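Local structure of putative nucleoside-diphosphate-sugar epimerase (3E48) at residues Ile76-Ser79 with Phe80-Ile83; Phe115-Ser118 with Pro119-Gly122; Ala208-Leu211 with Ser212-Ser215; Lys237-Gly240 with Ala241-Ala244. The protein is of unknown function but probably binds a dinucleotide cofactor on a Rossmann-type NAD(P)H-binding domain, as in relatives of the nucleoside-diphosphate-sugar epimerases. All coordinates share one frame; numbering follows the deposited sequence.

In the fold
Contacts 1, 2 and 4 cluster on one side of the chain's centre, each at the start of a helix, whereas contact 3 takes up the last two turns of helix 204-215, its centre about 35 Å from that of contact 1. Contact 2 is the buried member; the other three are partly buried. Contacts 1 and 2 belong to the NAD(P)H-binding region and touch through Ser79, whose OG bonds to His116 O, and both meet the second subunit. Contact 4 reaches them through Leu242, which packs on His77, Phe115 and Met117. Chemistry follows place: a guanidinium grip in contact 1, a thioether and rings in contact 2, a serine-to-carbonyl bond in contact 3, apolar contacts in contact 4.

Contact 1: residues Ile76-Ser79 with Phe80-Ile83; sequences IHPS and FKRI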
loop_
_atom_site.group_PDB
_atom_site.type_symbol
_atom_site.label_atom_id
_atom_site.label_comp_id
_atom_site.label_asym_id
_atom_site.label_seq_id
_atom_site.Cartn_x
_atom_site.Cartn_y
_atom_site.Cartn_z
ATOM N N ILE B 76 9.087 -8.570 10.893
ATOM C CA ILE B 76 8.510 -9.793 10.341
ATOM C C ILE B 76 8.310 -9.669 8.832
ATOM O O ILE B 76 7.925 -8.610 8.336
ATOM C CB ILE B 76 7.142 -10.104 10.991
ATOM C CG1 ILE B 76 7.320 -10.380 12.492
ATOM C CG2 ILE B 76 6.478 -11.281 10.289
ATOM C CD1 ILE B 76 8.230 -11.551 12.810
ATOM N N HIS B 77 8.573 -10.751 8.104
ATOM C CA HIS B 77 8.401 -10.759 6.652
ATOM C C HIS B 77 7.832 -12.107 6.214
ATOM O O HIS B 77 7.941 -13.095 6.939
ATOM C CB HIS B 77 9.742 -10.510 5.951
ATOM C CG HIS B 77 10.789 -11.534 6.263
ATOM N ND1 HIS B 77 11.376 -11.643 7.506
ATOM C CD2 HIS B 77 11.339 -12.508 5.501
ATOM C CE1 HIS B 77 12.242 -12.639 7.495
ATOM N NE2 HIS B 77 12.239 -13.182 6.290
ATOM N N PRO B 78 7.190 -12.161 5.035
ATOM C CA PRO B 78 6.958 -11.067 4.087
ATOM C C PRO B 78 5.789 -10.190 4.541
ATOM O O PRO B 78 5.339 -10.293 5.684
ATOM C CB PRO B 78 6.665 -11.807 2.784
ATOM C CG PRO B 78 5.925 -13.003 3.262
ATOM C CD PRO B 78 6.734 -13.443 4.469
ATOM N N SER B 79 5.287 -9.345 3.642
ATOM C CA SER B 79 4.182 -8.448 3.971
ATOM C C SER B 79 2.931 -9.120 4.534
ATOM O O SER B 79 2.333 -8.626 5.493
ATOM C CB SER B 79 3.790 -7.613 2.748
ATOM O OG SER B 79 4.818 -6.693 2.413
ATOM N N PHE B 80 2.527 -10.244 3.950
ATOM C CA PHE B 80 1.324 -10.931 4.411
ATOM C C PHE B 80 1.405 -11.331 5.878
ATOM O O PHE B 80 0.401 -11.316 6.591
ATOM C CB PHE B 80 1.059 -12.182 3.571
ATOM C CG PHE B 80 -0.267 -12.829 3.859
ATOM C CD1 PHE B 80 -1.451 -12.253 3.406
ATOM C CD2 PHE B 80 -0.336 -14.007 4.599
ATOM C CE1 PHE B 80 -2.684 -12.842 3.683
ATOM C CE2 PHE B 80 -1.565 -14.603 4.881
ATOM C CZ PHE B 80 -2.740 -14.020 4.423
ATOM N N LYS B 81 2.599 -11.695 6.325
ATOM C CA LYS B 81 2.789 -12.109 7.706
ATOM C C LYS B 81 2.837 -10.939 8.682
ATOM O O LYS B 81 2.523 -11.106 9.860
ATOM C CB LYS B 81 4.062 -12.945 7.836
ATOM C CG LYS B 81 3.926 -14.361 7.285
ATOM C CD LYS B 81 5.194 -15.180 7.518
ATOM C CE LYS B 81 5.606 -15.171 8.987
ATOM N NZ LYS B 81 4.544 -15.705 9.888
ATOM N N ARG B 82 3.211 -9.756 8.202
ATOM C CA ARG B 82 3.291 -8.601 9.089
ATOM C C ARG B 82 1.967 -7.827 9.195
ATOM O O ARG B 82 1.694 -7.209 10.217
ATOM C CB ARG B 82 4.419 -7.659 8.644
ATOM C CG ARG B 82 4.784 -6.620 9.700
ATOM C CD ARG B 82 5.760 -5.569 9.193
ATOM N NE ARG B 82 7.066 -6.110 8.820
ATOM C CZ ARG B 82 8.088 -5.363 8.412
ATOM N NH1 ARG B 82 7.951 -4.047 8.330
ATOM N NH2 ARG B 82 9.248 -5.925 8.078
ATOM N N ILE B 83 1.148 -7.875 8.148
ATOM C CA ILE B 83 -0.145 -7.187 8.123
ATOM C C ILE B 83 -0.984 -7.229 9.406
ATOM O O ILE B 83 -1.526 -6.209 9.829
ATOM C CB ILE B 83 -1.036 -7.732 6.971
ATOM C CG1 ILE B 83 -0.402 -7.391 5.632
ATOM C CG2 ILE B 83 -2.440 -7.152 7.064
ATOM C CD1 ILE B 83 -0.140 -5.918 5.450
#
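Two nitrogens of the Arg82 guanidinium converge on one carbonyl oxygen, Ile76 O. The stronger bond runs from Arg82 NE to Ile76 O at 2.7 Å, with an N-H...O angle of 152°; it lies in the carbonyl plane, and the oxygen sits only 9° out of the guanidinium plane. Arg82 NH2 adds a weak second bond to Ile76 O at 3.0 Å, which should help fix the group's rotation. The chain leaves with CG anti to the backbone N and bends at chi3 (-64°), turning NE back over the preceding loop.

The loop carries a cis peptide before Pro78, the N-cap residue, whose O receives weak bonds from the N atoms of Lys81 and Arg82. A firmer helical bond follows, Ile83 N to Ser79 O at 3.0 Å. On the outer side the aliphatic part of Lys81 covers the loop: its CB meets Ile76 CG2 at 3.8 Å, the two side chains crossing at about a right angle, and its CD lies 3.8 Å from Pro78 CD.

The short helix 79-82 thus follows the loop after strand 68-71 and leans on helix 118-131, where Arg82 makes a cation-pi contact with Tyr120, while Tyr123 of the second subunit packs on Ser79, Phe80 and Ile83.

Contact 2: residues Phe115-Ser118 with Pro119-Gly122; sequences FHMS and PYFG
Phe115 opens a type I beta turn that ends at Ser118, the first residue of helix 118-131; Pro119 follows, its CD 3.9 Å from Phe115 O. That carbonyl closes the turn by accepting a bond from Ser118 N, and the Phe115 ring offers one face to Met117 N, 3.7 Å above its plane and offset toward the rim. At the next residue, His116 O comes within 3.3 Å of Pro119 CD, a close approach to the proline ring.

Met117, a selenomethionine, carries most of the side-chain contact. Its chain bends at chi2 (-51°) and again at chi3 (-54°), which curls the terminal methyl round to Tyr120: Met117 CE meets Tyr120 CB at 3.9 Å. Nearer the backbone, Met117 CB touches Phe121 CE2 at 4.0 Å. Met117 O also takes a weak bond from Phe121 N. Ser118 O receives the sounder helical bond, from Gly122 N at 2.9 Å with an N-H...O angle of 164°. The hydroxyl of Ser118 bonds to Asn113 O, tying the helix start to the loop before it.

The turn joins the loop after strand 100-106 to helix 118-131. Phe115 packs on helix 239-251, Met117 and Pro119 reach helix 79-82, and the rings of Tyr120 and Phe121 lie on strand 100-106.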
loop_
_atom_site.group_PDB
_atom_site.type_symbol
_atom_site.label_atom_id
_atom_site.label_comp_id
_atom_site.label_asym_id
_atom_site.label_seq_id
_atom_site.Cartn_x
_atom_site.Cartn_y
_atom_site.Cartn_z
ATOM N N PHE B 115 10.568 -3.093 -3.291
ATOM C CA PHE B 115 10.974 -3.537 -1.960
ATOM C C PHE B 115 9.905 -4.494 -1.434
ATOM O O PHE B 115 8.716 -4.168 -1.432
ATOM C CB PHE B 115 11.121 -2.334 -1.014
ATOM C CG PHE B 115 11.511 -2.716 0.389
ATOM C CD1 PHE B 115 12.534 -3.632 0.610
ATOM C CD2 PHE B 115 10.856 -2.163 1.486
ATOM C CE1 PHE B 115 12.903 -3.996 1.906
ATOM C CE2 PHE B 115 11.217 -2.521 2.789
ATOM C CZ PHE B 115 12.242 -3.439 2.997
ATOM N N HIS B 116 10.336 -5.667 -0.976
ATOM C CA HIS B 116 9.426 -6.693 -0.479
ATOM C C HIS B 116 8.437 -6.256 0.586
ATOM O O HIS B 116 7.366 -6.847 0.709
ATOM C CB HIS B 116 10.226 -7.885 0.046
ATOM C CG HIS B 116 10.717 -8.804 -1.029
ATOM N ND1 HIS B 116 10.953 -8.385 -2.320
ATOM C CD2 HIS B 116 11.052 -10.116 -0.990
ATOM C CE1 HIS B 116 11.411 -9.402 -3.033
ATOM N NE2 HIS B 116 11.481 -10.460 -2.249
HETATM N N MSE B 117 8.780 -5.240 1.370
HETATM C CA MSE B 117 7.851 -4.799 2.400
HETATM C C MSE B 117 6.989 -3.622 1.965
HETATM O O MSE B 117 6.214 -3.099 2.763
HETATM C CB MSE B 117 8.597 -4.446 3.693
HETATM C CG MSE B 117 9.427 -5.589 4.279
HETATM SE SE MSE B 117 8.468 -7.263 4.493
HETATM C CE MSE B 117 6.985 -6.582 5.537
ATOM N N SER B 118 7.094 -3.196 0.708
ATOM C CA SER B 118 6.268 -2.066 0.285
ATOM C C SER B 118 4.763 -2.339 0.459
ATOM O O SER B 118 4.016 -1.444 0.848
ATOM C CB SER B 118 6.578 -1.654 -1.166
ATOM O OG SER B 118 6.127 -2.607 -2.097
ATOM N N PRO B 119 4.300 -3.579 0.196
ATOM C CA PRO B 119 2.866 -3.844 0.364
ATOM C C PRO B 119 2.400 -3.543 1.792
ATOM O O PRO B 119 1.322 -2.981 2.001
ATOM C CB PRO B 119 2.742 -5.329 0.021
ATOM C CG PRO B 119 3.851 -5.543 -0.962
ATOM C CD PRO B 119 4.991 -4.775 -0.323
ATOM N N TYR B 120 3.218 -3.921 2.771
ATOM C CA TYR B 120 2.876 -3.680 4.170
ATOM C C TYR B 120 2.720 -2.197 4.464
ATOM O O TYR B 120 1.739 -1.784 5.080
ATOM C CB TYR B 120 3.945 -4.253 5.105
ATOM C CG TYR B 120 3.791 -3.801 6.547
ATOM C CD1 TYR B 120 2.844 -4.389 7.389
ATOM C CD2 TYR B 120 4.571 -2.760 7.061
ATOM C CE1 TYR B 120 2.680 -3.959 8.706
ATOM C CE2 TYR B 120 4.411 -2.319 8.378
ATOM C CZ TYR B 120 3.465 -2.925 9.192
ATOM O OH TYR B 120 3.306 -2.509 10.501
ATOM N N PHE B 121 3.678 -1.392 4.022
ATOM C CA PHE B 121 3.614 0.039 4.293
ATOM C C PHE B 121 2.498 0.732 3.532
ATOM O O PHE B 121 1.873 1.658 4.049
ATOM C CB PHE B 121 4.974 0.677 4.019
ATOM C CG PHE B 121 6.018 0.276 5.019
ATOM C CD1 PHE B 121 5.920 0.705 6.342
ATOM C CD2 PHE B 121 7.055 -0.575 4.663
ATOM C CE1 PHE B 121 6.841 0.287 7.303
ATOM C CE2 PHE B 121 7.987 -1.003 5.613
ATOM C CZ PHE B 121 7.878 -0.570 6.938
ATOM N N GLY B 122 2.234 0.289 2.308
ATOM C CA GLY B 122 1.145 0.885 1.562
ATOM C C GLY B 122 -0.160 0.554 2.267
ATOM O O GLY B 122 -1.038 1.402 2.407
#

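Contact 3: residues Ala208-Leu211 with Ser212-Ser215; sequences AAIL and SEAS
With chi1 at -67°, Ser212 turns OG anti to its own carbonyl carbon and back along the helix to Ala208 O, while Glu213, with chi1 at 51°, sets CG between its backbone N and carbonyl carbon, which brings CG against the carbonyl oxygens of the preceding turn. The serine bond is short, 2.7 Å from Ser212 OG to Ala208 O, and the hydroxyl arrives above the carbonyl plane, 40° out of it. Ser212 N reaches the same Ala208 O at 2.8 Å from the opposite face of that plane, so one oxygen is held by both the amide and the hydroxyl of a single residue.

Glu213 CG rests between two carbonyls, 3.1 Å from Ala209 O and 3.2 Å from Ile210 O. Beyond CG the chain is extended and runs beside Ile210, the two side chains pointing the same way; Ile210 CD1 comes 4.1 Å from Glu213 OE2. The i to i+4 bonding of the alpha-helix runs through the same turn, with Glu213 N to Ala209 O at 3.1 Å and Ser215 N to Leu211 O at 2.8 Å.

On the inner side, Leu211 packs against helices 147-157 and 273-277. Because Ser212 OG also bonds to Ile219 N, the hydroxyl connects Ala208 O to the chain just beyond the helix, and its rotation is probably well fixed by these two partners.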
loop_
_atom_site.group_PDB
_atom_site.type_symbol
_atom_site.label_atom_id
_atom_site.label_comp_id
_atom_site.label_asym_id
_atom_site.label_seq_id
_atom_site.Cartn_x
_atom_site.Cartn_y
_atom_site.Cartn_z
ATOM N N ALA B 208 30.890 4.891 -1.413
ATOM C CA ALA B 208 32.152 4.164 -1.367
ATOM C C ALA B 208 33.312 5.097 -1.014
ATOM O O ALA B 208 34.195 4.729 -0.238
ATOM C CB ALA B 208 32.410 3.476 -2.708
ATOM N N ALA B 209 33.305 6.299 -1.581
ATOM C CA ALA B 209 34.361 7.277 -1.316
ATOM C C ALA B 209 34.357 7.687 0.159
ATOM O O ALA B 209 35.413 7.839 0.770
ATOM C CB ALA B 209 34.180 8.504 -2.208
ATOM N N ILE B 210 33.163 7.859 0.723
ATOM C CA ILE B 210 33.015 8.229 2.129
ATOM C C ILE B 210 33.580 7.130 3.024
ATOM O O ILE B 210 34.368 7.393 3.937
ATOM C CB ILE B 210 31.524 8.422 2.514
ATOM C CG1 ILE B 210 30.909 9.556 1.698
ATOM C CG2 ILE B 210 31.403 8.723 4.003
ATOM C CD1 ILE B 210 31.490 10.899 2.014
ATOM N N LEU B 211 33.157 5.898 2.763
ATOM C CA LEU B 211 33.607 4.753 3.541
ATOM C C LEU B 211 35.111 4.545 3.388
ATOM O O LEU B 211 35.785 4.137 4.335
ATOM C CB LEU B 211 32.847 3.496 3.102
ATOM C CG LEU B 211 31.323 3.569 3.273
ATOM C CD1 LEU B 211 30.653 2.394 2.563
ATOM C CD2 LEU B 211 30.977 3.580 4.753
ATOM N N SER B 212 35.635 4.835 2.200
ATOM C CA SER B 212 37.062 4.678 1.937
ATOM C C SER B 212 37.911 5.617 2.790
ATOM O O SER B 212 38.834 5.179 3.478
ATOM C CB SER B 212 37.363 4.930 0.457
ATOM O OG SER B 212 36.797 3.921 -0.362
ATOM N N GLU B 213 37.601 6.908 2.744
ATOM C CA GLU B 213 38.358 7.886 3.516
ATOM C C GLU B 213 38.124 7.751 5.019
ATOM O O GLU B 213 38.960 8.166 5.823
ATOM C CB GLU B 213 38.019 9.305 3.048
ATOM C CG GLU B 213 36.537 9.605 2.999
ATOM C CD GLU B 213 36.237 11.000 2.483
ATOM O OE1 GLU B 213 36.710 11.981 3.098
ATOM O OE2 GLU B 213 35.523 11.116 1.465
ATOM N N ALA B 214 36.991 7.167 5.399
ATOM C CA ALA B 214 36.672 6.975 6.810
ATOM C C ALA B 214 37.428 5.761 7.336
ATOM O O ALA B 214 37.964 5.773 8.445
ATOM C CB ALA B 214 35.172 6.768 6.988
ATOM N N SER B 215 37.464 4.715 6.518
ATOM C CA SER B 215 38.138 3.471 6.861
ATOM C C SER B 215 39.647 3.561 6.681
ATOM O O SER B 215 40.407 2.915 7.404
ATOM C CB SER B 215 37.596 2.339 5.989
ATOM O OG SER B 215 38.471 1.228 6.012
#

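Contact 4: residues Lys237-Gly240 with Ala241-Ala244; sequences KGFG and ALLA
Phe239 touches two leucines of the next helical turn, Leu242 and Leu243, through different carbons of its ring. Its CG stands anti to the backbone N (chi1 -169°), and chi2 of 68° turns the ring so that CE1 comes 4.0 Å from Leu242 CD2. CE2 is the carbon nearest Leu243 CD2, at 4.3 Å. Both methyls approach the ring obliquely. Leu242 has the same kind of chi1, 176°, which sets its CG anti to the backbone N, and CD2 is the methyl that meets the ring. The helical backbone itself puts Leu242 CB 3.4 Å from Phe239 O.

This is the first turn of helix 239-251, with Gly238 at the N-cap. Gly238 has a positive phi, a backbone shape that leaves little room for a CB beside Lys237 O. Asp234 OD2 receives bonds from the N atoms of Gly238 and Gly240, holding the helix start. Backbone bonding begins weakly, from Leu242 N to Gly238 O, then firms up: Leu243 N meets Phe239 O at 2.8 Å and Ala244 N meets Gly240 O at 3.1 Å.

Leu243 CB lies 3.6 Å from Phe239 O, and its side chain goes on to pack on Phe229 of helix 226-231. Leu242 faces the loops instead, against His77, Phe115 and Met117.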
loop_
_atom_site.group_PDB
_atom_site.type_symbol
_atom_site.label_atom_id
_atom_site.label_comp_id
_atom_site.label_asym_id
_atom_site.label_seq_id
_atom_site.Cartn_x
_atom_site.Cartn_y
_atom_site.Cartn_z
ATOM N N LYS B 237 16.120 -17.158 6.213
ATOM C CA LYS B 237 15.594 -17.503 4.898
ATOM C C LYS B 237 14.573 -16.482 4.409
ATOM O O LYS B 237 13.622 -16.146 5.117
ATOM C CB LYS B 237 14.958 -18.896 4.932
ATOM C CG LYS B 237 15.922 -20.008 5.324
ATOM C CD LYS B 237 15.256 -21.378 5.288
ATOM C CE LYS B 237 14.837 -21.762 3.874
ATOM N NZ LYS B 237 14.243 -23.128 3.825
ATOM N N GLY B 238 14.782 -15.991 3.191
ATOM C CA GLY B 238 13.877 -15.014 2.614
ATOM C C GLY B 238 14.395 -13.592 2.720
ATOM O O GLY B 238 14.054 -12.730 1.908
ATOM N N PHE B 239 15.233 -13.346 3.720
ATOM C CA PHE B 239 15.788 -12.018 3.933
ATOM C C PHE B 239 16.706 -11.592 2.790
ATOM O O PHE B 239 16.785 -10.411 2.458
ATOM C CB PHE B 239 16.558 -11.980 5.253
ATOM C CG PHE B 239 16.935 -10.598 5.688
ATOM C CD1 PHE B 239 15.957 -9.690 6.082
ATOM C CD2 PHE B 239 18.267 -10.198 5.697
ATOM C CE1 PHE B 239 16.299 -8.402 6.480
ATOM C CE2 PHE B 239 18.622 -8.913 6.091
ATOM C CZ PHE B 239 17.634 -8.012 6.485
ATOM N N GLY B 240 17.398 -12.559 2.195
ATOM C CA GLY B 240 18.304 -12.261 1.101
ATOM C C GLY B 240 17.655 -11.501 -0.041
ATOM O O GLY B 240 18.118 -10.423 -0.426
ATOM N N ALA B 241 16.579 -12.056 -0.587
ATOM C CA ALA B 241 15.881 -11.416 -1.695
ATOM C C ALA B 241 15.241 -10.103 -1.253
ATOM O O ALA B 241 15.091 -9.179 -2.052
ATOM C CB ALA B 241 14.819 -12.354 -2.259
ATOM N N LEU B 242 14.864 -10.024 0.020
ATOM C CA LEU B 242 14.245 -8.815 0.551
ATOM C C LEU B 242 15.252 -7.671 0.599
ATOM O O LEU B 242 14.946 -6.542 0.216
ATOM C CB LEU B 242 13.675 -9.079 1.951
ATOM C CG LEU B 242 13.051 -7.909 2.727
ATOM C CD1 LEU B 242 12.039 -8.437 3.730
ATOM C CD2 LEU B 242 14.141 -7.108 3.433
ATOM N N LEU B 243 16.460 -7.962 1.071
ATOM C CA LEU B 243 17.488 -6.935 1.150
ATOM C C LEU B 243 17.864 -6.486 -0.260
ATOM O O LEU B 243 18.040 -5.295 -0.519
ATOM C CB LEU B 243 18.721 -7.478 1.870
ATOM C CG LEU B 243 19.761 -6.438 2.294
ATOM C CD1 LEU B 243 19.144 -5.460 3.293
ATOM C CD2 LEU B 243 20.949 -7.147 2.910
ATOM N N ALA B 244 17.985 -7.444 -1.172
ATOM C CA ALA B 244 18.330 -7.126 -2.551
ATOM C C ALA B 244 17.258 -6.232 -3.174
ATOM O O ALA B 244 17.576 -5.270 -3.869
ATOM C CB ALA B 244 18.485 -8.411 -3.367
#